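Local coordinates for protein ectonucleotide pyrophosphatase/phosphodiesterase family member 5 (Mus musculus, PDB 5VEO) that probably hydrolyses a restricted range of nucleotide phosphodiesters with zinc, as a cell-surface member of the nucleotide pyrophosphatase/phosphodiesterase family, at residues Q233-D239 / W310-K316; K244-T248 / K261-E267; H252-A256 / N324-D328; N278-K284 / P301-D307. The protein carries 1 engineered substitution. All coordinates share one frame; numbering follows the deposited sequence. Where two conformers were deposited one is given.

In the fold
All four contacts lie on the same side of the chain's centre, in the part of the fold built from residues 233-328. Contacts 2, 3 and 4 all reach the antiparallel sheet ordered 247-249, 255-260, 302-306, 279-283; contact 1 is a separate pair of parallel strands packed against it. Along the chain contact 2 closes before contact 4 opens, and both fall between the two halves of contact 1, while contacts 1 and 3 interleave. The centres of contacts 3 and 4 are about 10 Å apart, those of contacts 2 and 3 about 21 Å. Contact 3 holds the zinc ligand His325, beside the AMP phosphate, and so links this sheet to the metal site.

Contact 1. Residues Q233-D239 / W310-K316; sequences QRVIELD and WYILQNK. With NAG (2-acetamido-2-deoxy-beta-D-glucopyranose), chain J.
Two short strands, 235-237 and 311-313, make a parallel ladder whose ends are closed by a CH-pi contact and a salt bridge. At the first end Arg234 lies over the indole of Trp310: Arg234 CB sits 3.7 Å from the centroid of the six-membered ring, a CH-pi contact, while CG and CD continue across CE2 and NE1. With CG of Trp310 anti to its carbonyl carbon (chi1 -76°), the indole is laid against Arg234. The guanidinium carries on to other partners, the carbonyls of Gly309 and Gln229. Between the ends, Tyr311 N bonds to Arg234 O, Ile236 N to Tyr311 O at 2.8 Å, Leu313 N to Ile236 O, and Leu238 N to Leu313 O. Val235 CG1 meets Leu313 CD1 on one face; on the other, Ile312 CG2 packs at 3.7 Å from Leu238 CG. At the far end the extended Glu237 chain crosses Lys316 at about a right angle, and Lys316 NZ reaches the syn lone pair of Glu237 OE1 at 2.7 Å. The lysine's methylenes run beside the same carboxylate, where Lys316 CG is 3.3 Å from Glu237 OE2. Asp239 OD2 comes to 3.0 Å from Asn315 CB, next to the amide whose ND2 is covalently joined to C1 of an N-acetylglucosamine. Strand 235-237 thus bonds to residues on both sides of each pairing partner, the staggered pattern of a parallel beta ladder, here only two strands wide.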
# COMPACT_ATOMS: atom_id res chain seq x y z
N GLN A 233 22.37 -0.50 -15.10
CA GLN A 233 22.38 -1.19 -16.38
C GLN A 233 20.99 -1.48 -16.92
O GLN A 233 20.88 -2.00 -18.04
CB GLN A 233 23.14 -2.52 -16.25
CG GLN A 233 24.55 -2.35 -15.77
CD GLN A 233 25.37 -1.55 -16.75
OE1 GLN A 233 25.54 -1.95 -17.90
NE2 GLN A 233 25.84 -0.39 -16.31
N ARG A 234 19.94 -1.13 -16.18
CA ARG A 234 18.55 -1.36 -16.59
C ARG A 234 17.77 -0.05 -16.47
O ARG A 234 16.88 0.10 -15.63
CB ARG A 234 17.91 -2.46 -15.75
CG ARG A 234 18.53 -3.84 -15.97
CD ARG A 234 17.70 -4.92 -15.32
NE ARG A 234 17.60 -4.81 -13.87
CZ ARG A 234 18.43 -5.39 -13.01
NH1 ARG A 234 19.48 -6.07 -13.45
NH2 ARG A 234 18.22 -5.27 -11.70
N VAL A 235 18.12 0.90 -17.34
CA VAL A 235 17.51 2.22 -17.35
C VAL A 235 16.92 2.51 -18.73
O VAL A 235 17.57 2.29 -19.76
CB VAL A 235 18.52 3.31 -16.96
CG1 VAL A 235 17.97 4.68 -17.21
CG2 VAL A 235 18.91 3.16 -15.49
N ILE A 236 15.69 3.03 -18.74
CA ILE A 236 15.06 3.59 -19.93
C ILE A 236 15.05 5.10 -19.75
O ILE A 236 14.47 5.61 -18.79
CB ILE A 236 13.63 3.06 -20.10
CG1 ILE A 236 13.61 1.53 -20.14
CG2 ILE A 236 12.99 3.65 -21.35
CD1 ILE A 236 12.56 0.93 -19.27
N GLU A 237 15.71 5.81 -20.66
CA GLU A 237 15.86 7.26 -20.53
C GLU A 237 14.94 7.93 -21.55
O GLU A 237 15.16 7.83 -22.76
CB GLU A 237 17.32 7.67 -20.73
CG GLU A 237 17.57 9.10 -20.35
CD GLU A 237 19.02 9.52 -20.59
OE1 GLU A 237 19.93 8.65 -20.48
OE2 GLU A 237 19.24 10.72 -20.89
N LEU A 238 13.91 8.61 -21.05
CA LEU A 238 12.85 9.10 -21.93
C LEU A 238 13.37 10.12 -22.92
O LEU A 238 12.88 10.18 -24.05
CB LEU A 238 11.71 9.71 -21.12
CG LEU A 238 10.93 8.73 -20.23
CD1 LEU A 238 9.83 9.41 -19.43
CD2 LEU A 238 10.34 7.60 -21.05
N ASP A 239 14.34 10.94 -22.52
CA ASP A 239 14.76 11.99 -23.44
C ASP A 239 15.62 11.45 -24.58
O ASP A 239 16.00 12.23 -25.46
CB ASP A 239 15.44 13.12 -22.65
CG ASP A 239 16.77 12.73 -22.04
OD1 ASP A 239 17.13 11.53 -22.07
OD2 ASP A 239 17.44 13.65 -21.51
N TRP A 310 13.48 -2.66 -14.09
CA TRP A 310 13.87 -1.57 -14.97
C TRP A 310 13.41 -0.23 -14.39
O TRP A 310 12.36 -0.13 -13.74
CB TRP A 310 13.27 -1.78 -16.38
CG TRP A 310 14.04 -2.83 -17.12
CD1 TRP A 310 13.93 -4.18 -16.98
CD2 TRP A 310 15.11 -2.62 -18.04
NE1 TRP A 310 14.84 -4.82 -17.77
CE2 TRP A 310 15.57 -3.88 -18.45
CE3 TRP A 310 15.70 -1.47 -18.58
CZ2 TRP A 310 16.62 -4.03 -19.35
CZ3 TRP A 310 16.71 -1.63 -19.51
CH2 TRP A 310 17.16 -2.89 -19.88
N TYR A 311 14.22 0.80 -14.64
CA TYR A 311 13.98 2.14 -14.12
C TYR A 311 13.72 3.10 -15.27
O TYR A 311 14.40 3.05 -16.29
CB TYR A 311 15.18 2.67 -13.31
CG TYR A 311 14.80 3.26 -11.98
CD1 TYR A 311 14.98 2.53 -10.81
CD2 TYR A 311 14.26 4.54 -11.89
CE1 TYR A 311 14.62 3.04 -9.59
CE2 TYR A 311 13.88 5.06 -10.66
CZ TYR A 311 14.08 4.31 -9.51
OH TYR A 311 13.74 4.80 -8.26
N ILE A 312 12.72 3.96 -15.10
CA ILE A 312 12.46 5.03 -16.06
C ILE A 312 13.03 6.32 -15.52
O ILE A 312 12.65 6.77 -14.43
CB ILE A 312 10.96 5.19 -16.34
CG1 ILE A 312 10.34 3.85 -16.72
CG2 ILE A 312 10.75 6.26 -17.42
CD1 ILE A 312 8.84 3.91 -16.80
N LEU A 313 13.93 6.92 -16.29
CA LEU A 313 14.53 8.21 -15.97
C LEU A 313 14.11 9.18 -17.05
O LEU A 313 14.18 8.86 -18.24
CB LEU A 313 16.05 8.15 -15.89
CG LEU A 313 16.64 7.76 -14.53
CD1 LEU A 313 16.32 6.39 -14.10
CD2 LEU A 313 18.15 7.95 -14.56
N GLN A 314 13.65 10.36 -16.66
CA GLN A 314 13.29 11.32 -17.68
C GLN A 314 14.53 11.83 -18.37
O GLN A 314 14.57 11.94 -19.60
CB GLN A 314 12.48 12.46 -17.09
CG GLN A 314 11.94 13.32 -18.17
CD GLN A 314 10.96 14.32 -17.66
OE1 GLN A 314 10.99 14.71 -16.49
NE2 GLN A 314 10.07 14.76 -18.54
N ASN A 315 15.57 12.13 -17.60
CA ASN A 315 16.86 12.42 -18.18
C ASN A 315 17.94 11.90 -17.24
O ASN A 315 17.66 11.25 -16.22
CB ASN A 315 16.97 13.92 -18.52
CG ASN A 315 16.99 14.81 -17.29
OD1 ASN A 315 17.23 14.36 -16.18
ND2 ASN A 315 16.74 16.11 -17.51
N LYS A 316 19.20 12.17 -17.61
CA LYS A 316 20.35 11.54 -16.96
C LYS A 316 20.41 11.80 -15.47
O LYS A 316 21.02 11.01 -14.74
CB LYS A 316 21.65 12.04 -17.58
CG LYS A 316 21.78 11.80 -19.06
CD LYS A 316 22.81 10.75 -19.35
CE LYS A 316 22.88 10.50 -20.84
NZ LYS A 316 22.54 9.09 -21.18
C1 NAG J . 16.74 17.07 -16.43
C2 NAG J . 17.91 18.06 -16.57
C3 NAG J . 17.88 19.09 -15.44
C4 NAG J . 16.51 19.75 -15.34
C5 NAG J . 15.46 18.66 -15.17
C6 NAG J . 14.04 19.18 -15.07
C7 NAG J . 19.89 17.10 -17.68
C8 NAG J . 21.17 16.35 -17.47
N2 NAG J . 19.18 17.36 -16.57
O3 NAG J . 18.89 20.07 -15.64
O4 NAG J . 16.48 20.63 -14.22
O5 NAG J . 15.50 17.79 -16.32
O6 NAG J . 13.66 19.88 -16.25
O7 NAG J . 19.52 17.45 -18.79

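Contact 2. Residues K244-T248 / K261-E267; sequences KEHYT and KEGKFDE
A histidine-carboxylate pair, together with a lysine laid over the imidazole, fastens the start of strand 247-249 to the turn and helix that follow strand 255-260. His246 ND1 donates to Glu267 OE2 at 2.6 Å, nearly straight at 168°. The acceptor oxygen lies in the ring plane, at the edge, and is met on its syn side; the carboxylate itself is turned 63° from the ring. Glu267 reaches this edge from the first turn of the helix with an extended chain, CG anti to the backbone N. Lys264, at the N-cap position, comes over one face of the same imidazole, Lys264 CE being 4.1 Å from the His246 ring centroid. The ring is therefore fixed at an edge and covered on a face. An acidic partner at ND1 would probably favour a protonated imidazole, whereas the nearby Lys264 amine would oppose it. On the backbone, Lys261 N bonds to His246 O at 2.9 Å from above the carbonyl plane. Lys261 CG lies 3.3 Å from His246 C, and the bend at chi2 (-95°) carries the chain on toward Glu245 O. Lys261 to Lys264 form a type II beta turn, closed by Lys264 N to Lys261 O, which leads directly into helix 265-272: a strand-turn-helix connection pinned to the neighbouring edge strand 247-249.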
# COMPACT_ATOMS: atom_id res chain seq x y z
N LYS A 244 11.19 16.75 -24.15
CA LYS A 244 10.64 17.05 -22.83
C LYS A 244 9.66 18.22 -22.85
O LYS A 244 8.83 18.32 -21.94
CB LYS A 244 11.78 17.35 -21.85
CG LYS A 244 12.58 18.60 -22.20
CD LYS A 244 13.82 18.75 -21.30
CE LYS A 244 14.67 19.97 -21.68
NZ LYS A 244 13.86 21.23 -21.75
N GLU A 245 9.73 19.10 -23.85
CA GLU A 245 8.80 20.21 -23.93
C GLU A 245 7.41 19.80 -24.38
O GLU A 245 6.49 20.62 -24.31
CB GLU A 245 9.31 21.28 -24.90
CG GLU A 245 10.65 21.88 -24.56
CD GLU A 245 10.65 22.58 -23.22
OE1 GLU A 245 9.63 23.20 -22.86
OE2 GLU A 245 11.69 22.51 -22.51
N HIS A 246 7.23 18.57 -24.84
CA HIS A 246 5.98 18.19 -25.49
C HIS A 246 5.12 17.29 -24.63
O HIS A 246 4.10 16.78 -25.11
CB HIS A 246 6.28 17.53 -26.83
CG HIS A 246 6.81 18.49 -27.85
ND1 HIS A 246 7.30 18.09 -29.07
CD2 HIS A 246 6.94 19.84 -27.82
CE1 HIS A 246 7.70 19.15 -29.75
NE2 HIS A 246 7.49 20.22 -29.01
N TYR A 247 5.49 17.07 -23.37
CA TYR A 247 4.64 16.31 -22.46
C TYR A 247 4.95 16.70 -21.02
O TYR A 247 5.99 17.31 -20.73
CB TYR A 247 4.83 14.80 -22.66
CG TYR A 247 6.19 14.29 -22.22
CD1 TYR A 247 7.30 14.45 -23.04
CD2 TYR A 247 6.36 13.66 -21.00
CE1 TYR A 247 8.55 13.99 -22.66
CE2 TYR A 247 7.61 13.19 -20.60
CZ TYR A 247 8.70 13.35 -21.44
OH TYR A 247 9.95 12.91 -21.05
N THR A 248 4.04 16.34 -20.12
CA THR A 248 4.27 16.47 -18.68
C THR A 248 4.32 15.07 -18.09
O THR A 248 3.45 14.23 -18.38
CB THR A 248 3.17 17.30 -18.00
OG1 THR A 248 3.07 18.57 -18.65
CG2 THR A 248 3.49 17.53 -16.52
N LYS A 261 1.33 17.29 -24.27
CA LYS A 261 0.77 18.60 -24.54
C LYS A 261 -0.23 18.51 -25.68
O LYS A 261 -0.27 17.53 -26.44
CB LYS A 261 1.88 19.59 -24.90
CG LYS A 261 2.95 19.69 -23.85
CD LYS A 261 2.74 20.81 -22.88
CE LYS A 261 4.01 20.93 -22.04
NZ LYS A 261 4.22 22.26 -21.41
N GLU A 262 -1.04 19.54 -25.82
CA GLU A 262 -2.06 19.56 -26.86
C GLU A 262 -1.44 19.35 -28.23
O GLU A 262 -0.45 20.00 -28.59
CB GLU A 262 -2.80 20.88 -26.83
CG GLU A 262 -3.82 20.99 -27.97
CD GLU A 262 -4.79 22.13 -27.81
OE1 GLU A 262 -4.56 22.96 -26.90
OE2 GLU A 262 -5.76 22.19 -28.61
N GLY A 263 -2.01 18.43 -29.00
CA GLY A 263 -1.51 18.11 -30.32
C GLY A 263 -0.36 17.12 -30.38
O GLY A 263 0.01 16.69 -31.48
N LYS A 264 0.22 16.74 -29.24
CA LYS A 264 1.41 15.91 -29.24
C LYS A 264 1.14 14.45 -28.90
O LYS A 264 2.09 13.67 -28.75
CB LYS A 264 2.45 16.46 -28.26
CG LYS A 264 2.68 17.95 -28.42
CD LYS A 264 3.16 18.31 -29.81
CE LYS A 264 3.40 19.80 -29.93
NZ LYS A 264 3.53 20.19 -31.35
N PHE A 265 -0.13 14.05 -28.78
CA PHE A 265 -0.41 12.67 -28.41
C PHE A 265 0.24 11.70 -29.39
O PHE A 265 0.98 10.80 -28.99
CB PHE A 265 -1.91 12.43 -28.32
CG PHE A 265 -2.26 11.08 -27.81
CD1 PHE A 265 -2.54 10.88 -26.46
CD2 PHE A 265 -2.26 9.99 -28.67
CE1 PHE A 265 -2.84 9.62 -26.00
CE2 PHE A 265 -2.56 8.73 -28.20
CZ PHE A 265 -2.85 8.55 -26.86
N ASP A 266 -0.03 11.86 -30.69
CA ASP A 266 0.54 10.92 -31.65
C ASP A 266 2.05 10.98 -31.65
O ASP A 266 2.72 9.95 -31.77
CB ASP A 266 0.01 11.20 -33.06
CG ASP A 266 -1.39 10.71 -33.24
OD1 ASP A 266 -1.81 9.88 -32.43
OD2 ASP A 266 -2.07 11.13 -34.21
N GLU A 267 2.60 12.19 -31.55
CA GLU A 267 4.05 12.33 -31.53
C GLU A 267 4.64 11.54 -30.37
O GLU A 267 5.60 10.78 -30.55
CB GLU A 267 4.43 13.80 -31.38
CG GLU A 267 5.92 14.00 -31.17
CD GLU A 267 6.30 15.43 -30.91
OE1 GLU A 267 5.82 16.32 -31.64
OE2 GLU A 267 7.10 15.68 -29.99

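Contact 3. Residues H252-A256 / N324-D328; sequences HSPVA and NHGYD. With ZN (zinc ion), chain D; AMP (adenosine monophosphate), chain Q.
The start of strand 255-260 and the loop after strand 323-324 pass each other, closest between Pro254 CA and Gly326 CA, 5.9 Å apart. A cis peptide bond precedes Pro254, and Gly326 has a positive phi (116°), a conformation in which a side chain would strike the carbonyl O of His325. The absence of that side chain lets the proline ring in close, Pro254 CG lying 3.6 Å from Gly326 C. Pro254 CD is also 3.1 Å from His325 O. On the next residue, Pro254 points the CB-CG side of its ring at one face of the Tyr327 ring. Pro254 CG stands 3.6 Å from the Tyr327 ring centroid and 6° off its normal, a CH-pi contact, while Pro254 CB is pressed to 3.2 Å from Tyr327 CE1. Val255 CG2 rests against Gly326 O. The polar part of the contact runs through water. One water joins Ser253 OG, Asn324 ND2 and Tyr327 OH, accepting from ND2 and donating to the phenol oxygen; a second bridges Ser253 O and the same ND2. Asn324 OD1 takes the His325 N-H from above its carbonyl plane. His325 turns away from Pro254, CG lodged between its backbone N and carbonyl carbon (chi1 55°), and His325 NE2 binds zinc at 2.1 Å. The AMP phosphate oxygen O2P holds the same zinc ion at 1.9 Å, and Asp177 and His181 are further ligands, while Thr56 O receives a hydrogen bond from ND1. Tyr327 OH and Ser253 OG also bond to the backbone of Trp310 and Ile312, so the contact lies between strand 311-313, the start of strand 255-260 beside strand 302-306, and the zinc site.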
# COMPACT_ATOMS: atom_id res chain seq x y z
N HIS A 252 6.78 9.14 -12.38
CA HIS A 252 8.00 8.82 -13.14
C HIS A 252 8.27 7.33 -13.38
O HIS A 252 8.34 6.88 -14.53
CB HIS A 252 9.23 9.46 -12.47
CG HIS A 252 9.31 10.95 -12.64
ND1 HIS A 252 10.46 11.60 -13.06
CD2 HIS A 252 8.40 11.93 -12.42
CE1 HIS A 252 10.25 12.90 -13.10
NE2 HIS A 252 9.00 13.13 -12.72
N SER A 253 8.54 6.58 -12.32
CA SER A 253 9.01 5.19 -12.49
C SER A 253 8.43 4.33 -11.38
O SER A 253 8.35 4.78 -10.24
CB SER A 253 10.54 5.11 -12.46
OG SER A 253 11.02 3.83 -12.84
N PRO A 254 8.05 3.08 -11.70
CA PRO A 254 8.18 2.36 -12.97
C PRO A 254 6.93 2.44 -13.85
O PRO A 254 6.87 1.78 -14.90
CB PRO A 254 8.43 0.94 -12.52
CG PRO A 254 7.58 0.82 -11.29
CD PRO A 254 7.67 2.16 -10.61
N VAL A 255 5.96 3.24 -13.45
CA VAL A 255 4.76 3.45 -14.26
C VAL A 255 4.73 4.93 -14.60
O VAL A 255 4.32 5.78 -13.79
CB VAL A 255 3.50 2.98 -13.55
CG1 VAL A 255 2.26 3.21 -14.44
CG2 VAL A 255 3.65 1.50 -13.19
N ALA A 256 5.21 5.26 -15.79
CA ALA A 256 5.28 6.65 -16.23
C ALA A 256 3.89 7.08 -16.70
O ALA A 256 3.34 6.52 -17.66
CB ALA A 256 6.31 6.79 -17.35
N ASN A 324 13.01 -0.77 -6.04
CA ASN A 324 11.76 -0.07 -6.28
C ASN A 324 10.60 -1.04 -6.44
O ASN A 324 10.75 -2.27 -6.46
CB ASN A 324 11.87 0.86 -7.50
CG ASN A 324 10.92 2.06 -7.42
OD1 ASN A 324 10.25 2.31 -6.40
ND2 ASN A 324 10.81 2.78 -8.52
N HIS A 325 9.41 -0.45 -6.53
CA HIS A 325 8.15 -1.15 -6.64
C HIS A 325 7.21 -0.24 -7.41
O HIS A 325 7.55 0.89 -7.75
CB HIS A 325 7.62 -1.50 -5.24
CG HIS A 325 7.50 -0.31 -4.35
ND1 HIS A 325 6.36 0.46 -4.31
CD2 HIS A 325 8.41 0.32 -3.57
CE1 HIS A 325 6.56 1.48 -3.48
NE2 HIS A 325 7.80 1.43 -3.04
N GLY A 326 6.01 -0.74 -7.67
CA GLY A 326 5.07 -0.09 -8.57
C GLY A 326 4.75 -0.91 -9.79
O GLY A 326 3.76 -0.63 -10.47
N TYR A 327 5.55 -1.95 -10.04
CA TYR A 327 5.41 -2.85 -11.17
C TYR A 327 4.11 -3.67 -11.11
O TYR A 327 3.40 -3.72 -10.10
CB TYR A 327 6.60 -3.81 -11.22
CG TYR A 327 7.94 -3.10 -11.25
CD1 TYR A 327 8.48 -2.66 -12.45
CD2 TYR A 327 8.65 -2.85 -10.09
CE1 TYR A 327 9.70 -2.00 -12.49
CE2 TYR A 327 9.86 -2.20 -10.12
CZ TYR A 327 10.39 -1.77 -11.31
OH TYR A 327 11.59 -1.11 -11.33
N ASP A 328 3.82 -4.32 -12.24
CA ASP A 328 2.74 -5.28 -12.40
C ASP A 328 2.46 -6.05 -11.10
O ASP A 328 3.36 -6.68 -10.53
CB ASP A 328 3.15 -6.25 -13.52
CG ASP A 328 2.03 -7.14 -13.99
OD1 ASP A 328 1.01 -7.31 -13.31
OD2 ASP A 328 2.22 -7.71 -15.09
ZN ZN D . 8.54 2.60 -1.51
P AMP Q . 5.91 4.07 -1.19
O1P AMP Q . 4.97 4.13 -2.35
O2P AMP Q . 7.38 4.16 -1.64
O3P AMP Q . 5.70 2.85 -0.30
O5' AMP Q . 5.64 5.34 -0.25
C5' AMP Q . 6.00 5.27 1.14
C4' AMP Q . 6.49 6.57 1.70
O4' AMP Q . 5.38 7.43 1.90
C3' AMP Q . 7.14 6.42 3.08
O3' AMP Q . 8.54 6.57 2.99
C2' AMP Q . 6.53 7.55 3.92
O2' AMP Q . 7.47 8.36 4.58
C1' AMP Q . 5.72 8.34 2.92
N9 AMP Q . 4.50 8.87 3.47
C8 AMP Q . 3.44 8.19 3.96
N7 AMP Q . 2.48 9.06 4.36
C5 AMP Q . 2.97 10.31 4.11
C6 AMP Q . 2.49 11.70 4.29
N6 AMP Q . 1.28 11.93 4.82
N1 AMP Q . 3.29 12.71 3.90
C2 AMP Q . 4.50 12.51 3.36
N3 AMP Q . 5.01 11.28 3.16
C4 AMP Q . 4.29 10.18 3.53
O HOH W 1 11.83 1.90 -11.04
O HOH W 2 9.69 5.65 -8.00

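Contact 4. Residues N278-K284 / P301-D307; sequences NLTVYKK and PIVAVAD. With NAG (2-acetamido-2-deoxy-beta-D-glucopyranose), chain B.
Asn278 and Asp307 grip each other twice at one end of this strand pair. Asn278 ND2 donates to Asp307 OD2 at 2.9 Å, in the amide plane and onto the anti lone pair, and Asp307 N returns a bond to Asn278 O. ND2 is also the glycosylated atom, joined to C1 of an N-acetylglucosamine, so its remaining hydrogen is spent on the aspartate and the rotation of the amide is held. Beside it a water accepts from Thr280 OG1 and donates both to Val305 O and, at 2.6 Å, to Asp307 OD1. Further along, Thr280 with Val305 and Tyr282 with Val303 are hydrogen-bonded pairs, each bonded in both directions; the shortest is Tyr282 N to Val303 O at 2.8 Å. Lys284 N to Pro301 O closes the far end. On one face Val281 CG1 meets Ile302 CG2 at 3.7 Å, and Leu279 CD1 packs on Ala304 CB. The opposite face carries Tyr282, whose ring presents its edge to Val305 CG2, 3.9 Å from Tyr282 CE2; CG anti to the carbonyl carbon (chi1 -60°) directs the ring there. Helix 265-272 covers part of the first face, through Leu272 and Val268. Bonded in alternate pairs, 279-283 and 302-306 form a regular antiparallel ladder, with 279-283 the edge strand of the four-stranded sheet.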
# COMPACT_ATOMS: atom_id res chain seq x y z
N ASN A 278 11.75 -3.04 -22.87
CA ASN A 278 11.30 -3.21 -21.50
C ASN A 278 10.39 -2.08 -21.04
O ASN A 278 10.12 -1.95 -19.84
CB ASN A 278 12.50 -3.38 -20.57
CG ASN A 278 13.31 -4.59 -20.95
OD1 ASN A 278 14.44 -4.47 -21.42
ND2 ASN A 278 12.72 -5.77 -20.78
N LEU A 279 9.86 -1.30 -21.96
CA LEU A 279 8.88 -0.27 -21.66
C LEU A 279 7.66 -0.52 -22.53
O LEU A 279 7.72 -0.36 -23.76
CB LEU A 279 9.44 1.12 -21.91
CG LEU A 279 8.49 2.24 -21.49
CD1 LEU A 279 8.36 2.34 -19.96
CD2 LEU A 279 8.98 3.53 -22.06
N THR A 280 6.55 -0.91 -21.91
CA THR A 280 5.33 -1.18 -22.65
C THR A 280 4.43 0.05 -22.54
O THR A 280 3.99 0.43 -21.44
CB THR A 280 4.61 -2.42 -22.13
OG1 THR A 280 5.49 -3.55 -22.22
CG2 THR A 280 3.35 -2.70 -22.96
N VAL A 281 4.15 0.66 -23.68
CA VAL A 281 3.40 1.91 -23.74
C VAL A 281 1.94 1.61 -24.05
O VAL A 281 1.63 1.03 -25.10
CB VAL A 281 4.00 2.86 -24.79
CG1 VAL A 281 3.23 4.16 -24.83
CG2 VAL A 281 5.49 3.12 -24.51
N TYR A 282 1.04 2.04 -23.17
CA TYR A 282 -0.39 1.85 -23.35
C TYR A 282 -1.09 3.19 -23.54
O TYR A 282 -0.89 4.12 -22.76
CB TYR A 282 -1.02 1.16 -22.14
CG TYR A 282 -0.48 -0.20 -21.81
CD1 TYR A 282 -0.91 -1.34 -22.47
CD2 TYR A 282 0.45 -0.35 -20.79
CE1 TYR A 282 -0.40 -2.60 -22.14
CE2 TYR A 282 0.96 -1.58 -20.46
CZ TYR A 282 0.52 -2.70 -21.13
OH TYR A 282 1.04 -3.92 -20.77
N LYS A 283 -1.96 3.29 -24.54
CA LYS A 283 -3.00 4.30 -24.46
C LYS A 283 -3.94 3.95 -23.32
O LYS A 283 -4.17 2.78 -23.04
CB LYS A 283 -3.78 4.39 -25.77
CG LYS A 283 -2.91 4.59 -26.95
CD LYS A 283 -3.75 4.79 -28.22
CE LYS A 283 -2.86 4.88 -29.44
NZ LYS A 283 -3.63 4.70 -30.71
N LYS A 284 -4.49 4.97 -22.67
CA LYS A 284 -5.36 4.74 -21.52
C LYS A 284 -6.38 3.64 -21.79
O LYS A 284 -6.55 2.72 -21.00
CB LYS A 284 -6.06 6.05 -21.14
CG LYS A 284 -7.04 5.97 -19.97
CD LYS A 284 -7.57 7.37 -19.69
CE LYS A 284 -8.58 7.46 -18.55
NZ LYS A 284 -9.85 6.73 -18.85
N PRO A 301 -3.43 9.98 -20.27
CA PRO A 301 -3.72 9.45 -21.61
C PRO A 301 -2.75 8.39 -22.08
O PRO A 301 -3.12 7.55 -22.92
CB PRO A 301 -3.64 10.70 -22.51
CG PRO A 301 -3.95 11.83 -21.62
CD PRO A 301 -3.36 11.46 -20.27
N ILE A 302 -1.50 8.44 -21.62
CA ILE A 302 -0.49 7.44 -21.94
C ILE A 302 0.09 6.96 -20.63
O ILE A 302 0.44 7.77 -19.77
CB ILE A 302 0.61 8.00 -22.85
CG1 ILE A 302 0.04 8.35 -24.23
CG2 ILE A 302 1.76 6.99 -23.01
CD1 ILE A 302 1.02 9.02 -25.17
N VAL A 303 0.19 5.65 -20.48
CA VAL A 303 0.78 5.03 -19.30
C VAL A 303 1.81 4.04 -19.81
O VAL A 303 1.46 3.12 -20.57
CB VAL A 303 -0.27 4.34 -18.42
CG1 VAL A 303 0.39 3.58 -17.27
CG2 VAL A 303 -1.23 5.36 -17.86
N ALA A 304 3.08 4.24 -19.44
CA ALA A 304 4.18 3.44 -19.94
C ALA A 304 4.77 2.68 -18.76
O ALA A 304 5.23 3.29 -17.79
CB ALA A 304 5.24 4.32 -20.62
N VAL A 305 4.75 1.36 -18.85
CA VAL A 305 5.05 0.48 -17.73
C VAL A 305 6.39 -0.21 -17.98
O VAL A 305 6.55 -0.93 -18.98
CB VAL A 305 3.95 -0.57 -17.52
CG1 VAL A 305 4.32 -1.47 -16.35
CG2 VAL A 305 2.59 0.09 -17.33
N ALA A 306 7.33 0.00 -17.08
CA ALA A 306 8.62 -0.69 -17.17
C ALA A 306 8.50 -2.11 -16.64
O ALA A 306 7.76 -2.37 -15.68
CB ALA A 306 9.70 0.04 -16.38
N ASP A 307 9.21 -3.02 -17.30
CA ASP A 307 9.32 -4.39 -16.81
C ASP A 307 10.04 -4.43 -15.47
O ASP A 307 10.80 -3.52 -15.10
CB ASP A 307 10.06 -5.27 -17.81
CG ASP A 307 9.26 -5.52 -19.08
OD1 ASP A 307 7.99 -5.52 -19.04
OD2 ASP A 307 9.92 -5.76 -20.11
C1 NAG B . 13.35 -7.01 -21.14
C2 NAG B . 12.65 -8.21 -20.53
C3 NAG B . 13.21 -9.52 -21.10
C4 NAG B . 13.34 -9.51 -22.62
C5 NAG B . 13.99 -8.23 -23.10
C6 NAG B . 13.98 -8.08 -24.61
C7 NAG B . 11.83 -8.41 -18.21
C8 NAG B . 12.24 -8.38 -16.76
N2 NAG B . 12.81 -8.18 -19.08
O3 NAG B . 12.35 -10.58 -20.72
O4 NAG B . 14.18 -10.61 -23.01
O5 NAG B . 13.28 -7.10 -22.59
O6 NAG B . 15.07 -7.25 -24.98
O7 NAG B . 10.69 -8.65 -18.55
O HOH W 3 6.19 -3.63 -19.37